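Local coordinates for long form salivary protein D7L1 (Anopheles stephensi, PDB 3NHI), which binds and sequesters cysteinyl leukotrienes and thromboxane A2 analogues, blunting the host response while female mosquitoes take blood, at residues S170-Y178 and K288-F296; L222-L230 and V243-K251. All coordinates share one frame; numbering follows the deposited sequence.

Both interactions lie in the C-terminal part of this all-helical protein, away from the lipid pocket, whose residues fall between positions 12 and 151. Their centres are about 24 Å apart. Along the chain, 170-178 comes first, then 222-230 and 243-251, and finally 288-296, so interaction 2 falls wholly within the span that interaction 1 brackets. Interaction 1 pins the C-terminal tail to a loop. Interaction 2 packs helix 223-231 against the end of helix 238-246 and the turn after it. Helix 251-266 borders both, and Y178 CD1 packs on V246 CG2 at 3.8 Å. The two contacts thus join different places of the C-terminal half around one shared helix.

Interaction 1. Residues S170-Y178 and K288-F296; sequences SEWKNGRRY and KKLNTTVHF. With SO4 (sulfate ion), chain D.
T293 OG1 has two polar partners. R176 NE donates to it at 3.0 Å, close to the guanidinium plane, and E262 OE2 of helix 251-266 is the second. The hydroxyl stands between the backbone N and the carbonyl carbon (chi1 61°), which turns it to R176 while CG2 leans obliquely on the W172 ring. The backbones join beside it: R176 N donates to T293 O at 2.8 Å, nearly straight at 173°.

The R176 chain runs extended, with CG over the centre of the W172 ring, and then bends at chi3 (63°). The bend brings NH1 to Y178 OH at 3.0 Å, in the guanidinium plane. NH2 forms salt bridges with E262 and D259, which probably balance the buried charge.

H295 lies flat over G175. The glycine CA sits 3.5 Å from the ring centroid, over one face, in a CH-pi contact. At the ring's edge, R177 CG comes within 3.5 Å of H295 NE2, with guanidinium and imidazole nearly perpendicular. R177 then reaches away to a sulfate, probably from the crystallisation liquor: its NH2 donates to sulfate O4 at 2.7 Å, and Y178 N donates to O2 at 2.8 Å. K255 also binds this ion.

The contact closes the C-terminal tail, which follows helix 280-288, onto the loop between helices 155-163 and 184-196, within the PBP/GOBP (odorant-binding) family region. T293 and R176 touch H156 of helix 155-163, W172 rests on helix 184-196, and helix 251-266 supplies the acidic partners.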
ATOM      1  N   SER A 170      -9.159 -24.834  -6.074  1.00 13.51           N
ATOM      2  CA  SER A 170      -9.558 -23.449  -5.859  1.00 11.82           C
ATOM      3  C   SER A 170     -10.936 -23.168  -6.444  1.00 11.64           C
ATOM      4  O   SER A 170     -11.277 -23.633  -7.539  1.00 11.71           O
ATOM      5  CB  SER A 170      -8.543 -22.487  -6.466  1.00 11.54           C
ATOM      6  OG  SER A 170      -9.032 -21.159  -6.397  1.00 10.06           O
ATOM      7  N   GLU A 171     -11.719 -22.389  -5.705  1.00 11.16           N
ATOM      8  CA  GLU A 171     -13.020 -21.930  -6.183  1.00 10.86           C
ATOM      9  C   GLU A 171     -12.858 -20.982  -7.368  1.00 11.11           C
ATOM     10  O   GLU A 171     -13.811 -20.716  -8.088  1.00 11.57           O
ATOM     11  CB  GLU A 171     -13.801 -21.258  -5.054  1.00 10.92           C
ATOM     12  CG  GLU A 171     -14.224 -22.250  -3.976  1.00  9.67           C
ATOM     13  CD  GLU A 171     -14.902 -21.611  -2.780  1.00  9.45           C
ATOM     14  OE1 GLU A 171     -15.003 -22.308  -1.755  1.00 11.29           O
ATOM     15  OE2 GLU A 171     -15.343 -20.441  -2.861  1.00 10.24           O
ATOM     16  N   TRP A 172     -11.639 -20.479  -7.558  1.00 10.87           N
ATOM     17  CA  TRP A 172     -11.346 -19.521  -8.608  1.00 11.58           C
ATOM     18  C   TRP A 172     -10.487 -20.124  -9.725  1.00 13.15           C
ATOM     19  O   TRP A 172      -9.902 -19.392 -10.530  1.00 12.60           O
ATOM     20  CB  TRP A 172     -10.661 -18.288  -8.007  1.00 10.95           C
ATOM     21  CG  TRP A 172     -11.451 -17.587  -6.927  1.00  9.17           C
ATOM     22  CD1 TRP A 172     -12.793 -17.700  -6.672  1.00  8.75           C
ATOM     23  CD2 TRP A 172     -10.943 -16.631  -5.990  1.00  8.27           C
ATOM     24  NE1 TRP A 172     -13.143 -16.888  -5.611  1.00  8.43           N
ATOM     25  CE2 TRP A 172     -12.025 -16.222  -5.178  1.00  7.40           C
ATOM     26  CE3 TRP A 172      -9.672 -16.085  -5.750  1.00  7.31           C
ATOM     27  CZ2 TRP A 172     -11.874 -15.284  -4.147  1.00  7.03           C
ATOM     28  CZ3 TRP A 172      -9.527 -15.164  -4.725  1.00  7.31           C
ATOM     29  CH2 TRP A 172     -10.620 -14.771  -3.941  1.00  7.62           C
ATOM     30  N   LYS A 173     -10.456 -21.454  -9.787  1.00 15.18           N
ATOM     31  CA  LYS A 173      -9.649 -22.187 -10.774  1.00 17.58           C
ATOM     32  C   LYS A 173      -9.845 -21.753 -12.229  1.00 18.61           C
ATOM     33  O   LYS A 173      -8.871 -21.640 -12.981  1.00 19.97           O
ATOM     34  CB  LYS A 173      -9.866 -23.704 -10.641  1.00 18.01           C
ATOM     35  CG  LYS A 173      -9.031 -24.566 -11.601  1.00 20.36           C
ATOM     36  CD  LYS A 173      -7.546 -24.536 -11.248  1.00 23.71           C
ATOM     37  CE  LYS A 173      -6.744 -25.526 -12.085  1.00 25.66           C
ATOM     38  NZ  LYS A 173      -6.900 -26.931 -11.604  1.00 28.19           N
ATOM     39  N   ASN A 174     -11.089 -21.519 -12.625  1.00 19.25           N
ATOM     40  CA  ASN A 174     -11.380 -21.040 -13.984  1.00 19.91           C
ATOM     41  C   ASN A 174     -11.366 -19.506 -14.113  1.00 18.89           C
ATOM     42  O   ASN A 174     -11.660 -18.963 -15.181  1.00 20.02           O
ATOM     43  CB  ASN A 174     -12.711 -21.624 -14.473  1.00 20.86           C
ATOM     44  CG  ASN A 174     -12.667 -23.143 -14.641  1.00 22.97           C
ATOM     45  OD1 ASN A 174     -11.632 -23.718 -14.984  1.00 26.17           O
ATOM     46  ND2 ASN A 174     -13.802 -23.793 -14.406  1.00 26.10           N
ATOM     47  N   GLY A 175     -11.001 -18.826 -13.025  1.00 16.90           N
ATOM     48  CA  GLY A 175     -11.068 -17.368 -12.909  1.00 14.54           C
ATOM     49  C   GLY A 175     -11.867 -17.032 -11.660  1.00 12.53           C
ATOM     50  O   GLY A 175     -12.806 -17.745 -11.306  1.00 12.81           O
ATOM     51  N   ARG A 176     -11.495 -15.949 -10.985  1.00 10.71           N
ATOM     52  CA  ARG A 176     -12.207 -15.517  -9.787  1.00 10.04           C
ATOM     53  C   ARG A 176     -13.623 -15.068 -10.118  1.00 10.25           C
ATOM     54  O   ARG A 176     -13.846 -14.348 -11.082  1.00 11.22           O
ATOM     55  CB  ARG A 176     -11.439 -14.382  -9.108  1.00  9.02           C
ATOM     56  CG  ARG A 176     -12.107 -13.824  -7.859  1.00  7.90           C
ATOM     57  CD  ARG A 176     -11.211 -12.819  -7.148  1.00  7.25           C
ATOM     58  NE  ARG A 176     -10.906 -11.623  -7.940  1.00  6.86           N
ATOM     59  CZ  ARG A 176     -11.717 -10.573  -8.061  1.00  6.23           C
ATOM     60  NH1 ARG A 176     -12.911 -10.567  -7.467  1.00  8.07           N
ATOM     61  NH2 ARG A 176     -11.343  -9.532  -8.795  1.00  6.92           N
ATOM     62  N   ARG A 177     -14.580 -15.496  -9.304  1.00 10.95           N
ATOM     63  CA  ARG A 177     -15.947 -15.009  -9.434  1.00 11.35           C
ATOM     64  C   ARG A 177     -16.474 -14.612  -8.052  1.00 10.48           C
ATOM     65  O   ARG A 177     -15.750 -14.693  -7.050  1.00 10.03           O
ATOM     66  CB  ARG A 177     -16.842 -16.042 -10.144  1.00 12.49           C
ATOM     67  CG  ARG A 177     -16.423 -16.314 -11.591  1.00 15.69           C
ATOM     68  CD  ARG A 177     -17.460 -17.065 -12.389  1.00 21.07           C
ATOM     69  NE  ARG A 177     -18.612 -16.233 -12.736  1.00 23.46           N
ATOM     70  CZ  ARG A 177     -19.607 -16.629 -13.528  1.00 24.69           C
ATOM     71  NH1 ARG A 177     -19.596 -17.846 -14.066  1.00 26.44           N
ATOM     72  NH2 ARG A 177     -20.615 -15.809 -13.786  1.00 25.79           N
ATOM     73  N   TYR A 178     -17.728 -14.188  -8.001  1.00  9.78           N
ATOM     74  CA  TYR A 178     -18.300 -13.657  -6.770  1.00  9.24           C
ATOM     75  C   TYR A 178     -19.229 -14.643  -6.071  1.00  9.65           C
ATOM     76  O   TYR A 178     -20.050 -14.251  -5.240  1.00 10.20           O
ATOM     77  CB  TYR A 178     -18.957 -12.295  -7.043  1.00  8.88           C
ATOM     78  CG  TYR A 178     -17.912 -11.226  -7.253  1.00  7.91           C
ATOM     79  CD1 TYR A 178     -17.435 -10.484  -6.182  1.00  7.44           C
ATOM     80  CD2 TYR A 178     -17.355 -11.001  -8.515  1.00  6.75           C
ATOM     81  CE1 TYR A 178     -16.450  -9.519  -6.358  1.00  6.81           C
ATOM     82  CE2 TYR A 178     -16.365 -10.037  -8.702  1.00  6.90           C
ATOM     83  CZ  TYR A 178     -15.920  -9.301  -7.614  1.00  6.20           C
ATOM     84  OH  TYR A 178     -14.941  -8.343  -7.759  1.00  5.66           O
ATOM     85  N   LYS A 288      -5.032  -9.395 -17.763  1.00  8.91           N
ATOM     86  CA  LYS A 288      -4.525 -10.556 -18.501  1.00  9.41           C
ATOM     87  C   LYS A 288      -3.006 -10.504 -18.700  1.00  9.94           C
ATOM     88  O   LYS A 288      -2.361 -11.544 -18.862  1.00 10.06           O
ATOM     89  CB  LYS A 288      -5.245 -10.698 -19.844  1.00  9.73           C
ATOM     90  CG  LYS A 288      -6.689 -11.117 -19.726  1.00 10.01           C
ATOM     91  CD  LYS A 288      -7.352 -11.107 -21.086  1.00 12.37           C
ATOM     92  CE  LYS A 288      -8.783 -11.567 -20.980  1.00 13.95           C
ATOM     93  NZ  LYS A 288      -9.507 -11.449 -22.282  1.00 16.98           N
ATOM     94  N   LYS A 289      -2.440  -9.300 -18.664  1.00  9.73           N
ATOM     95  CA  LYS A 289      -0.997  -9.110 -18.825  1.00 10.62           C
ATOM     96  C   LYS A 289      -0.205  -9.438 -17.560  1.00 10.17           C
ATOM     97  O   LYS A 289       1.020  -9.559 -17.607  1.00 11.59           O
ATOM     98  CB  LYS A 289      -0.701  -7.668 -19.234  1.00 11.28           C
ATOM     99  CG  LYS A 289      -1.298  -7.289 -20.586  1.00 14.26           C
ATOM    100  CD  LYS A 289      -1.338  -5.776 -20.808  1.00 19.61           C
ATOM    101  CE  LYS A 289      -0.001  -5.209 -21.275  1.00 22.99           C
ATOM    102  NZ  LYS A 289       0.862  -4.772 -20.141  1.00 25.63           N
ATOM    103  N   LEU A 290      -0.905  -9.567 -16.436  1.00  9.36           N
ATOM    104  CA  LEU A 290      -0.257  -9.688 -15.134  1.00  8.85           C
ATOM    105  C   LEU A 290      -0.649 -11.002 -14.453  1.00  8.41           C
ATOM    106  O   LEU A 290      -1.452 -11.771 -14.979  1.00  8.85           O
ATOM    107  CB  LEU A 290      -0.619  -8.471 -14.261  1.00  8.81           C
ATOM    108  CG  LEU A 290      -0.160  -7.117 -14.822  1.00  9.48           C
ATOM    109  CD1 LEU A 290      -0.833  -5.974 -14.078  1.00 10.82           C
ATOM    110  CD2 LEU A 290       1.366  -6.953 -14.806  1.00 12.05           C
ATOM    111  N   ASN A 291      -0.074 -11.255 -13.281  1.00  8.10           N
ATOM    112  CA  ASN A 291      -0.378 -12.451 -12.514  1.00  8.22           C
ATOM    113  C   ASN A 291      -1.597 -12.183 -11.627  1.00  7.80           C
ATOM    114  O   ASN A 291      -1.479 -11.800 -10.463  1.00  7.54           O
ATOM    115  CB  ASN A 291       0.852 -12.889 -11.709  1.00  8.67           C
ATOM    116  CG  ASN A 291       0.612 -14.149 -10.885  1.00  9.40           C
ATOM    117  OD1 ASN A 291      -0.384 -14.846 -11.048  1.00 11.61           O
ATOM    118  ND2 ASN A 291       1.540 -14.433  -9.982  1.00 12.07           N
ATOM    119  N   THR A 292      -2.773 -12.386 -12.210  1.00  7.35           N
ATOM    120  CA  THR A 292      -4.044 -12.052 -11.562  1.00  7.36           C
ATOM    121  C   THR A 292      -5.007 -13.237 -11.613  1.00  7.47           C
ATOM    122  O   THR A 292      -4.676 -14.311 -12.130  1.00  8.49           O
ATOM    123  CB  THR A 292      -4.744 -10.863 -12.247  1.00  7.29           C
ATOM    124  OG1 THR A 292      -5.209 -11.287 -13.534  1.00  8.70           O
ATOM    125  CG2 THR A 292      -3.809  -9.684 -12.395  1.00  8.16           C
ATOM    126  N   THR A 293      -6.213 -13.027 -11.091  1.00  7.89           N
ATOM    127  CA  THR A 293      -7.231 -14.071 -11.041  1.00  8.10           C
ATOM    128  C   THR A 293      -8.259 -13.918 -12.161  1.00  9.21           C
ATOM    129  O   THR A 293      -9.342 -14.489 -12.094  1.00  9.23           O
ATOM    130  CB  THR A 293      -7.951 -14.102  -9.671  1.00  7.65           C
ATOM    131  OG1 THR A 293      -8.603 -12.850  -9.433  1.00  6.88           O
ATOM    132  CG2 THR A 293      -6.979 -14.403  -8.542  1.00  8.30           C
ATOM    133  N   VAL A 294      -7.892 -13.175 -13.199  1.00 10.38           N
ATOM    134  CA  VAL A 294      -8.784 -12.894 -14.334  1.00 11.90           C
ATOM    135  C   VAL A 294      -9.100 -14.153 -15.153  1.00 13.44           C
ATOM    136  O   VAL A 294      -8.321 -15.110 -15.166  1.00 13.44           O
ATOM    137  CB  VAL A 294      -8.188 -11.764 -15.233  1.00 11.83           C
ATOM    138  CG1 VAL A 294      -7.040 -12.282 -16.102  1.00 12.33           C
ATOM    139  CG2 VAL A 294      -9.274 -11.097 -16.090  1.00 11.86           C
ATOM    140  N   HIS A 295     -10.255 -14.132 -15.816  1.00 16.08           N
ATOM    141  CA  HIS A 295     -10.659 -15.177 -16.756  1.00 18.68           C
ATOM    142  C   HIS A 295      -9.966 -14.995 -18.102  1.00 19.98           C
ATOM    143  O   HIS A 295      -9.967 -13.900 -18.672  1.00 20.21           O
ATOM    144  CB  HIS A 295     -12.172 -15.156 -16.974  1.00 19.31           C
ATOM    145  CG  HIS A 295     -12.967 -15.567 -15.775  1.00 21.74           C
ATOM    146  ND1 HIS A 295     -13.128 -14.755 -14.674  1.00 23.47           N
ATOM    147  CD2 HIS A 295     -13.665 -16.700 -15.515  1.00 23.26           C
ATOM    148  CE1 HIS A 295     -13.886 -15.371 -13.785  1.00 24.07           C
ATOM    149  NE2 HIS A 295     -14.221 -16.554 -14.269  1.00 25.17           N
ATOM    150  N   PHE A 296      -9.386 -16.081 -18.600  1.00 21.54           N
ATOM    151  CA  PHE A 296      -8.739 -16.093 -19.914  1.00 22.70           C
ATOM    152  C   PHE A 296      -9.585 -16.815 -20.959  1.00 23.40           C
ATOM    153  O   PHE A 296     -10.620 -17.411 -20.638  1.00 24.28           O
ATOM    154  CB  PHE A 296      -7.359 -16.743 -19.813  1.00 22.95           C
ATOM    155  CG  PHE A 296      -6.352 -15.918 -19.068  1.00 23.00           C
ATOM    156  CD1 PHE A 296      -6.131 -16.117 -17.707  1.00 23.27           C
ATOM    157  CD2 PHE A 296      -5.616 -14.938 -19.728  1.00 23.96           C
ATOM    158  CE1 PHE A 296      -5.191 -15.357 -17.018  1.00 23.10           C
ATOM    159  CE2 PHE A 296      -4.678 -14.170 -19.043  1.00 23.42           C
ATOM    160  CZ  PHE A 296      -4.464 -14.376 -17.691  1.00 22.65           C
TER
HETATM  161  S   SO4 D 299     -20.093 -13.095 -10.916  1.00 40.78           S
HETATM  162  O1  SO4 D 299     -21.054 -13.171  -9.821  1.00 41.39           O
HETATM  163  O2  SO4 D 299     -18.868 -13.783 -10.536  1.00 40.67           O
HETATM  164  O3  SO4 D 299     -19.796 -11.695 -11.210  1.00 40.65           O
HETATM  165  O4  SO4 D 299     -20.665 -13.730 -12.100  1.00 40.86           O
HETATM  166  O   HOH W   1     -13.029 -18.182 -18.223  1.00 56.36           O

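Interaction 2. Residues L222-L230 and V243-K251; sequences LEPEVRSVL and VCLVNSRLK
L250 reaches from the turn after helix 238-246 onto helix 223-231, its CB directed at that helix. CG lies anti to the carbonyl carbon (chi1 -63°), and the two methyls part at the tip. CD1 settles against the helix backbone and side chains, 3.7 Å from V226 CA and 3.7 Å from V229 CG2. The V226 side chain crosses that of L250 at about a right angle; the V229 and L250 side chains run past each other in opposite directions. CD2 turns to the start of the helix, meeting L222 CD1 at 3.9 Å.

V229 touches both L250 and the last turn of helix 238-246. Its CG2 meets L250 and S248 CB, and its CG1 lies 3.5 Å from C244 O and close to L245 CD2. L230 CD2 extends the apolar seam to L245 CD1 at 4.1 Å. No hydrogen bond crosses between the segments.

The turn that presents L250 is held by S248. Its OG donates to L245 O at 2.7 Å and accepts from L250 N, a capping bond before the next helix. S248 N reaches L245 O from the same face of the carbonyl.

C244 SG is bonded to C233, just beyond the end of helix 223-231, so a disulfide accompanies this helix packing in the PBP/GOBP (odorant-binding) family region. V226 also touches V211 and F214 of helix 207-216. L222 and L245 touch H253 and F254 of helix 251-266.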
ATOM      1  N   LEU A 222     -22.269   7.173  -4.615  1.00  7.78           N
ATOM      2  CA  LEU A 222     -22.653   5.974  -3.861  1.00  7.90           C
ATOM      3  C   LEU A 222     -22.079   5.943  -2.450  1.00  7.79           C
ATOM      4  O   LEU A 222     -22.408   5.048  -1.679  1.00  7.99           O
ATOM      5  CB  LEU A 222     -22.268   4.694  -4.624  1.00  7.93           C
ATOM      6  CG  LEU A 222     -22.947   4.455  -5.975  1.00  8.94           C
ATOM      7  CD1 LEU A 222     -22.531   3.101  -6.543  1.00  8.40           C
ATOM      8  CD2 LEU A 222     -24.470   4.539  -5.860  1.00 10.62           C
ATOM      9  N   GLU A 223     -21.255   6.931  -2.093  1.00  7.59           N
ATOM     10  CA  GLU A 223     -20.622   6.925  -0.773  1.00  7.97           C
ATOM     11  C   GLU A 223     -21.586   6.640   0.396  1.00  7.96           C
ATOM     12  O   GLU A 223     -21.288   5.773   1.220  1.00  7.98           O
ATOM     13  CB  GLU A 223     -19.783   8.192  -0.527  1.00  7.96           C
ATOM     14  CG  GLU A 223     -19.277   8.274   0.910  1.00  9.22           C
ATOM     15  CD  GLU A 223     -18.288   9.389   1.166  1.00 11.99           C
ATOM     16  OE1 GLU A 223     -17.690   9.369   2.255  1.00 14.65           O
ATOM     17  OE2 GLU A 223     -18.101  10.260   0.296  1.00 15.20           O
ATOM     18  N   PRO A 224     -22.730   7.362   0.484  1.00  8.22           N
ATOM     19  CA  PRO A 224     -23.617   7.080   1.620  1.00  8.29           C
ATOM     20  C   PRO A 224     -24.131   5.644   1.643  1.00  8.28           C
ATOM     21  O   PRO A 224     -24.329   5.096   2.736  1.00  9.00           O
ATOM     22  CB  PRO A 224     -24.781   8.065   1.436  1.00  8.59           C
ATOM     23  CG  PRO A 224     -24.276   9.103   0.512  1.00 10.22           C
ATOM     24  CD  PRO A 224     -23.220   8.489  -0.337  1.00  8.62           C
ATOM     25  N   GLU A 225     -24.323   5.038   0.466  1.00  7.91           N
ATOM     26  CA  GLU A 225     -24.799   3.656   0.374  0.50  8.34           C
ATOM     27  C   GLU A 225     -23.709   2.670   0.777  1.00  7.60           C
ATOM     28  O   GLU A 225     -23.982   1.678   1.439  1.00  7.29           O
ATOM     29  CB  GLU A 225     -25.295   3.327  -1.040  0.50  8.74           C
ATOM     30  CG  GLU A 225     -26.423   4.217  -1.541  0.50 11.56           C
ATOM     31  CD  GLU A 225     -27.537   4.406  -0.530  0.50 13.94           C
ATOM     32  OE1 GLU A 225     -28.299   3.441  -0.299  0.50 16.62           O
ATOM     33  OE2 GLU A 225     -27.662   5.532   0.013  0.50 14.47           O
ATOM     34  N   VAL A 226     -22.471   2.957   0.374  1.00  7.08           N
ATOM     35  CA  VAL A 226     -21.330   2.125   0.754  1.00  7.23           C
ATOM     36  C   VAL A 226     -21.216   2.123   2.281  1.00  7.16           C
ATOM     37  O   VAL A 226     -21.119   1.069   2.908  1.00  7.06           O
ATOM     38  CB  VAL A 226     -20.023   2.623   0.109  1.00  6.82           C
ATOM     39  CG1 VAL A 226     -18.821   1.820   0.624  1.00  7.18           C
ATOM     40  CG2 VAL A 226     -20.118   2.550  -1.414  1.00  8.30           C
ATOM     41  N   ARG A 227     -21.276   3.311   2.880  1.00  7.02           N
ATOM     42  CA  ARG A 227     -21.210   3.444   4.329  1.00  7.53           C
ATOM     43  C   ARG A 227     -22.344   2.702   5.016  1.00  7.54           C
ATOM     44  O   ARG A 227     -22.110   1.999   6.000  1.00  7.95           O
ATOM     45  CB  ARG A 227     -21.183   4.921   4.729  1.00  7.79           C
ATOM     46  CG  ARG A 227     -19.879   5.581   4.336  1.00  9.06           C
ATOM     47  CD  ARG A 227     -19.732   7.034   4.793  1.00 12.71           C
ATOM     48  NE  ARG A 227     -18.521   7.596   4.187  1.00 17.04           N
ATOM     49  CZ  ARG A 227     -17.281   7.460   4.664  1.00 19.20           C
ATOM     50  NH1 ARG A 227     -17.057   6.816   5.801  1.00 21.45           N
ATOM     51  NH2 ARG A 227     -16.264   7.995   4.004  1.00 21.05           N
ATOM     52  N   SER A 228     -23.557   2.838   4.481  1.00  7.76           N
ATOM     53  CA  SER A 228     -24.744   2.174   5.030  0.50  8.02           C
ATOM     54  C   SER A 228     -24.636   0.647   4.983  1.00  7.81           C
ATOM     55  O   SER A 228     -24.979  -0.047   5.937  1.00  8.13           O
ATOM     56  CB  SER A 228     -25.998   2.624   4.273  0.50  8.12           C
ATOM     57  OG  SER A 228     -27.138   1.891   4.684  0.50  9.79           O
ATOM     58  N   VAL A 229     -24.180   0.114   3.853  1.00  7.33           N
ATOM     59  CA  VAL A 229     -24.052  -1.334   3.693  1.00  7.60           C
ATOM     60  C   VAL A 229     -23.022  -1.902   4.676  1.00  6.80           C
ATOM     61  O   VAL A 229     -23.255  -2.940   5.306  1.00  7.32           O
ATOM     62  CB  VAL A 229     -23.722  -1.702   2.228  1.00  7.47           C
ATOM     63  CG1 VAL A 229     -23.295  -3.149   2.108  1.00  8.66           C
ATOM     64  CG2 VAL A 229     -24.927  -1.425   1.332  1.00  8.49           C
ATOM     65  N   LEU A 230     -21.896  -1.213   4.829  1.00  6.47           N
ATOM     66  CA  LEU A 230     -20.891  -1.655   5.789  1.00  6.52           C
ATOM     67  C   LEU A 230     -21.393  -1.522   7.228  1.00  6.73           C
ATOM     68  O   LEU A 230     -21.194  -2.421   8.056  1.00  7.26           O
ATOM     69  CB  LEU A 230     -19.587  -0.880   5.598  1.00  6.02           C
ATOM     70  CG  LEU A 230     -18.856  -1.131   4.274  1.00  7.01           C
ATOM     71  CD1 LEU A 230     -17.742  -0.116   4.070  1.00  8.22           C
ATOM     72  CD2 LEU A 230     -18.313  -2.563   4.187  1.00  7.82           C
ATOM     73  N   VAL A 243     -19.482 -10.292   1.875  1.00  6.18           N
ATOM     74  CA  VAL A 243     -20.839 -10.812   1.669  1.00  6.51           C
ATOM     75  C   VAL A 243     -21.865  -9.679   1.679  1.00  6.04           C
ATOM     76  O   VAL A 243     -22.749  -9.616   0.810  1.00  6.52           O
ATOM     77  CB  VAL A 243     -21.205 -11.885   2.724  1.00  6.28           C
ATOM     78  CG1 VAL A 243     -22.707 -12.175   2.706  1.00  7.25           C
ATOM     79  CG2 VAL A 243     -20.437 -13.164   2.475  1.00  7.65           C
ATOM     80  N   CYS A 244     -21.739  -8.764   2.637  1.00  6.33           N
ATOM     81  CA  CYS A 244     -22.680  -7.644   2.693  1.00  6.52           C
ATOM     82  C   CYS A 244     -22.657  -6.799   1.418  1.00  6.84           C
ATOM     83  O   CYS A 244     -23.708  -6.413   0.914  1.00  7.48           O
ATOM     84  CB  CYS A 244     -22.431  -6.768   3.916  1.00  6.72           C
ATOM     85  SG  CYS A 244     -22.930  -7.609   5.426  1.00  7.11           S
ATOM     86  N   LEU A 245     -21.459  -6.525   0.895  1.00  6.72           N
ATOM     87  CA  LEU A 245     -21.322  -5.722  -0.317  1.00  7.15           C
ATOM     88  C   LEU A 245     -21.853  -6.465  -1.533  1.00  7.39           C
ATOM     89  O   LEU A 245     -22.620  -5.906  -2.329  1.00  8.06           O
ATOM     90  CB  LEU A 245     -19.858  -5.324  -0.527  1.00  6.88           C
ATOM     91  CG  LEU A 245     -19.330  -4.310   0.492  1.00  6.59           C
ATOM     92  CD1 LEU A 245     -17.811  -4.378   0.565  1.00  6.57           C
ATOM     93  CD2 LEU A 245     -19.807  -2.895   0.192  1.00  8.05           C
ATOM     94  N   VAL A 246     -21.483  -7.735  -1.651  1.00  7.58           N
ATOM     95  CA  VAL A 246     -21.862  -8.526  -2.821  1.00  8.94           C
ATOM     96  C   VAL A 246     -23.376  -8.719  -2.881  1.00  9.72           C
ATOM     97  O   VAL A 246     -23.969  -8.631  -3.960  1.00 10.77           O
ATOM     98  CB  VAL A 246     -21.118  -9.881  -2.850  1.00  8.44           C
ATOM     99  CG1 VAL A 246     -21.736 -10.824  -3.897  1.00 10.13           C
ATOM    100  CG2 VAL A 246     -19.628  -9.660  -3.138  1.00  8.89           C
ATOM    101  N   ASN A 247     -24.011  -8.920  -1.730  1.00  9.84           N
ATOM    102  CA  ASN A 247     -25.446  -9.192  -1.711  1.00 10.86           C
ATOM    103  C   ASN A 247     -26.343  -7.956  -1.638  1.00 11.23           C
ATOM    104  O   ASN A 247     -27.569  -8.077  -1.572  1.00 13.61           O
ATOM    105  CB  ASN A 247     -25.787 -10.199  -0.617  1.00 10.50           C
ATOM    106  CG  ASN A 247     -25.452 -11.626  -1.020  1.00  9.81           C
ATOM    107  OD1 ASN A 247     -25.228 -11.913  -2.198  1.00 11.94           O
ATOM    108  ND2 ASN A 247     -25.431 -12.528  -0.051  1.00 11.65           N
ATOM    109  N   SER A 248     -25.732  -6.784  -1.721  1.00 11.33           N
ATOM    110  CA  SER A 248     -26.434  -5.503  -1.647  1.00 10.78           C
ATOM    111  C   SER A 248     -26.793  -4.943  -3.022  1.00 11.08           C
ATOM    112  O   SER A 248     -26.369  -5.471  -4.053  1.00  9.72           O
ATOM    113  CB  SER A 248     -25.545  -4.481  -0.939  1.00 10.57           C
ATOM    114  OG  SER A 248     -24.519  -4.036  -1.817  1.00 10.29           O
ATOM    115  N   ARG A 249     -27.530  -3.835  -3.022  1.00 11.65           N
ATOM    116  CA  ARG A 249     -27.865  -3.113  -4.248  1.00 13.55           C
ATOM    117  C   ARG A 249     -26.592  -2.569  -4.934  1.00 13.04           C
ATOM    118  O   ARG A 249     -26.624  -2.192  -6.111  1.00 14.29           O
ATOM    119  CB  ARG A 249     -28.835  -1.974  -3.926  1.00 14.23           C
ATOM    120  CG  ARG A 249     -29.989  -1.807  -4.902  1.00 19.60           C
ATOM    121  CD  ARG A 249     -31.289  -2.413  -4.361  1.00 25.28           C
ATOM    122  NE  ARG A 249     -31.910  -1.574  -3.333  1.00 29.08           N
ATOM    123  CZ  ARG A 249     -31.934  -1.851  -2.030  1.00 30.71           C
ATOM    124  NH1 ARG A 249     -31.376  -2.964  -1.562  1.00 31.67           N
ATOM    125  NH2 ARG A 249     -32.525  -1.007  -1.186  1.00 31.42           N
ATOM    126  N   LEU A 250     -25.475  -2.538  -4.203  1.00 11.95           N
ATOM    127  CA  LEU A 250     -24.176  -2.098  -4.746  1.00 11.50           C
ATOM    128  C   LEU A 250     -23.436  -3.169  -5.541  1.00 10.75           C
ATOM    129  O   LEU A 250     -22.376  -2.889  -6.088  1.00 10.02           O
ATOM    130  CB  LEU A 250     -23.236  -1.644  -3.615  1.00 11.99           C
ATOM    131  CG  LEU A 250     -23.647  -0.442  -2.775  1.00 12.85           C
ATOM    132  CD1 LEU A 250     -22.773  -0.354  -1.539  1.00 14.27           C
ATOM    133  CD2 LEU A 250     -23.548   0.843  -3.590  1.00 15.94           C
ATOM    134  N   LYS A 251     -23.992  -4.378  -5.590  1.00  9.70           N
ATOM    135  CA  LYS A 251     -23.321  -5.558  -6.155  1.00 10.08           C
ATOM    136  C   LYS A 251     -22.396  -5.287  -7.338  1.00  8.88           C
ATOM    137  O   LYS A 251     -21.192  -5.556  -7.261  1.00  8.49           O
ATOM    138  CB  LYS A 251     -24.362  -6.619  -6.564  1.00 10.37           C
ATOM    139  CG  LYS A 251     -23.775  -7.865  -7.237  1.00 14.53           C
ATOM    140  CD  LYS A 251     -24.791  -8.564  -8.160  1.00 18.89           C
ATOM    141  CE  LYS A 251     -24.853  -7.939  -9.572  1.00 21.40           C
ATOM    142  NZ  LYS A 251     -23.597  -8.080 -10.381  1.00 21.36           N
TER